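Local coordinates for protein major extracellular endoglucanase (Xanthomonas campestris pv. campestris, PDB 4TUF) that hydrolyses internal beta-1,4-glucosidic linkages in cellulose, lichenin and cereal beta-D-glucans, this chain being its TIM-barrel catalytic domain of glycosyl hydrolase family 5, at residues P63-S68 / L86-I91. Residues are numbered along the deposited sequence; the frame is centred on the assembly and turned at random.
Sequences PATLRS and LTSLQI. With 2HP (dihydrogenphosphate ion), chain K; 2HP (dihydrogenphosphate ion), chain G.
Carbonyl oxygens of the loop 63-68, more than its side chains, meet the start of helix 88-102: Ser68 O faces Thr87, Thr65 O faces Ser88, and Leu66 O faces Leu89. Thr87 is the N-cap, and its OG1 gives a weak hydrogen bond to Ser68 O at 3.4 Å, while Thr87 CG2 lies equally near that oxygen. The same OG1 weakly accepts from Gln90 N, and Thr87 N donates to Gln90 OE1 at 3.1 Å (N-H...O 164°), completing a capping box. Thr87 N approaches from above the plane of the Gln90 side-chain amide, 39° out of it. With chi1 at 65°, Ser88 OG sits between its own backbone N and carbonyl carbon, 3.2 Å from Thr65 O; its hydrogen bond goes to Thr70 O. Thr65 OG1 is bonded to Phe27 O. Both methyls of Leu89, its CG anti to the backbone N, sit by Leu66 O, CD2 at 3.7 Å, and its CB lies by Thr65 O and Arg67 O. Leu66 points away from the helix start and packs on Phe138 and Val139 of helix 129-143. The Arg67 guanidinium has Ala64 N over the centre of one face, and NE makes a weak bond to O3 of one dihydrogenphosphate ion (chain G), 3.4 Å away. A second ion (chain K) has O2 3.6 Å from Arg67 CG. The loop after barrel strand 56-61 thus meets the capped N-terminal end of helix 88-102 through backbone oxygens, while Arg67 probably offers positive charge to the bound anions.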
# COMPACT_ATOMS: atom_id res chain seq x y z
N PRO A 63 -11.09 5.41 9.51
CA PRO A 63 -12.25 6.31 9.59
C PRO A 63 -12.15 7.36 10.69
O PRO A 63 -12.41 8.54 10.42
CB PRO A 63 -13.40 5.34 9.87
CG PRO A 63 -12.99 4.09 9.18
CD PRO A 63 -11.50 4.00 9.36
N ALA A 64 -11.78 6.95 11.90
CA ALA A 64 -11.69 7.87 13.03
C ALA A 64 -10.82 9.09 12.72
O ALA A 64 -11.13 10.21 13.13
CB ALA A 64 -11.15 7.15 14.25
N THR A 65 -9.73 8.88 11.98
CA THR A 65 -8.82 9.96 11.61
C THR A 65 -9.53 11.03 10.76
O THR A 65 -9.20 12.22 10.83
CB THR A 65 -7.60 9.41 10.84
OG1 THR A 65 -6.80 8.63 11.74
CG2 THR A 65 -6.76 10.53 10.27
N LEU A 66 -10.52 10.60 9.98
CA LEU A 66 -11.22 11.50 9.07
C LEU A 66 -12.32 12.31 9.76
O LEU A 66 -12.93 13.17 9.13
CB LEU A 66 -11.83 10.70 7.92
CG LEU A 66 -10.94 9.74 7.14
CD1 LEU A 66 -11.79 9.00 6.12
CD2 LEU A 66 -9.79 10.47 6.46
N ARG A 67 -12.58 12.03 11.03
CA ARG A 67 -13.63 12.73 11.76
C ARG A 67 -13.11 14.05 12.34
O ARG A 67 -11.93 14.17 12.68
CB ARG A 67 -14.21 11.84 12.86
CG ARG A 67 -15.04 10.70 12.31
CD ARG A 67 -15.24 9.57 13.31
NE ARG A 67 -15.72 8.37 12.64
CZ ARG A 67 -15.64 7.14 13.15
NH1 ARG A 67 -15.09 6.96 14.34
NH2 ARG A 67 -16.10 6.10 12.46
N SER A 68 -14.01 15.02 12.46
CA SER A 68 -13.64 16.41 12.70
C SER A 68 -12.88 16.66 14.00
O SER A 68 -11.94 17.44 14.02
CB SER A 68 -14.89 17.29 12.67
OG SER A 68 -15.50 17.26 11.39
N LEU A 86 -4.05 21.41 16.29
CA LEU A 86 -4.68 20.82 15.11
C LEU A 86 -5.35 19.49 15.42
O LEU A 86 -4.85 18.70 16.22
CB LEU A 86 -3.66 20.63 13.99
CG LEU A 86 -2.99 21.89 13.46
CD1 LEU A 86 -2.14 21.57 12.24
CD2 LEU A 86 -4.03 22.96 13.15
N THR A 87 -6.49 19.24 14.78
CA THR A 87 -7.12 17.92 14.84
C THR A 87 -6.38 17.01 13.87
O THR A 87 -5.67 17.48 12.99
CB THR A 87 -8.61 17.98 14.48
OG1 THR A 87 -8.77 18.18 13.07
CG2 THR A 87 -9.28 19.13 15.21
N SER A 88 -6.54 15.70 14.03
CA SER A 88 -5.84 14.75 13.17
C SER A 88 -6.21 14.93 11.70
O SER A 88 -5.39 14.71 10.82
CB SER A 88 -6.13 13.32 13.62
OG SER A 88 -7.50 12.99 13.44
N LEU A 89 -7.45 15.33 11.44
CA LEU A 89 -7.87 15.61 10.08
C LEU A 89 -7.05 16.76 9.49
O LEU A 89 -6.57 16.68 8.36
CB LEU A 89 -9.36 15.95 10.03
CG LEU A 89 -9.93 16.29 8.65
CD1 LEU A 89 -9.66 15.17 7.66
CD2 LEU A 89 -11.41 16.57 8.75
N GLN A 90 -6.88 17.81 10.28
CA GLN A 90 -6.11 18.96 9.85
C GLN A 90 -4.63 18.63 9.70
O GLN A 90 -3.92 19.28 8.94
CB GLN A 90 -6.31 20.13 10.82
CG GLN A 90 -7.73 20.67 10.81
CD GLN A 90 -8.00 21.59 11.98
OE1 GLN A 90 -7.28 21.58 12.98
NE2 GLN A 90 -9.05 22.40 11.87
N ILE A 91 -4.16 17.62 10.42
CA ILE A 91 -2.77 17.22 10.29
C ILE A 91 -2.60 16.40 9.01
O ILE A 91 -1.62 16.55 8.29
CB ILE A 91 -2.29 16.42 11.53
CG1 ILE A 91 -2.33 17.32 12.77
CG2 ILE A 91 -0.86 15.91 11.33
CD1 ILE A 91 -1.83 16.64 14.04
P 2HP K . -16.46 11.07 8.29
O1 2HP K . -15.95 12.49 8.42
O2 2HP K . -15.42 10.10 8.79
O3 2HP K . -17.73 10.92 9.10
O4 2HP K . -16.74 10.77 6.84
P 2HP G . -18.52 7.18 9.08
O1 2HP G . -18.64 7.83 7.72
O2 2HP G . -17.52 6.04 9.02
O3 2HP G . -18.02 8.19 10.09
O4 2HP G . -19.88 6.67 9.51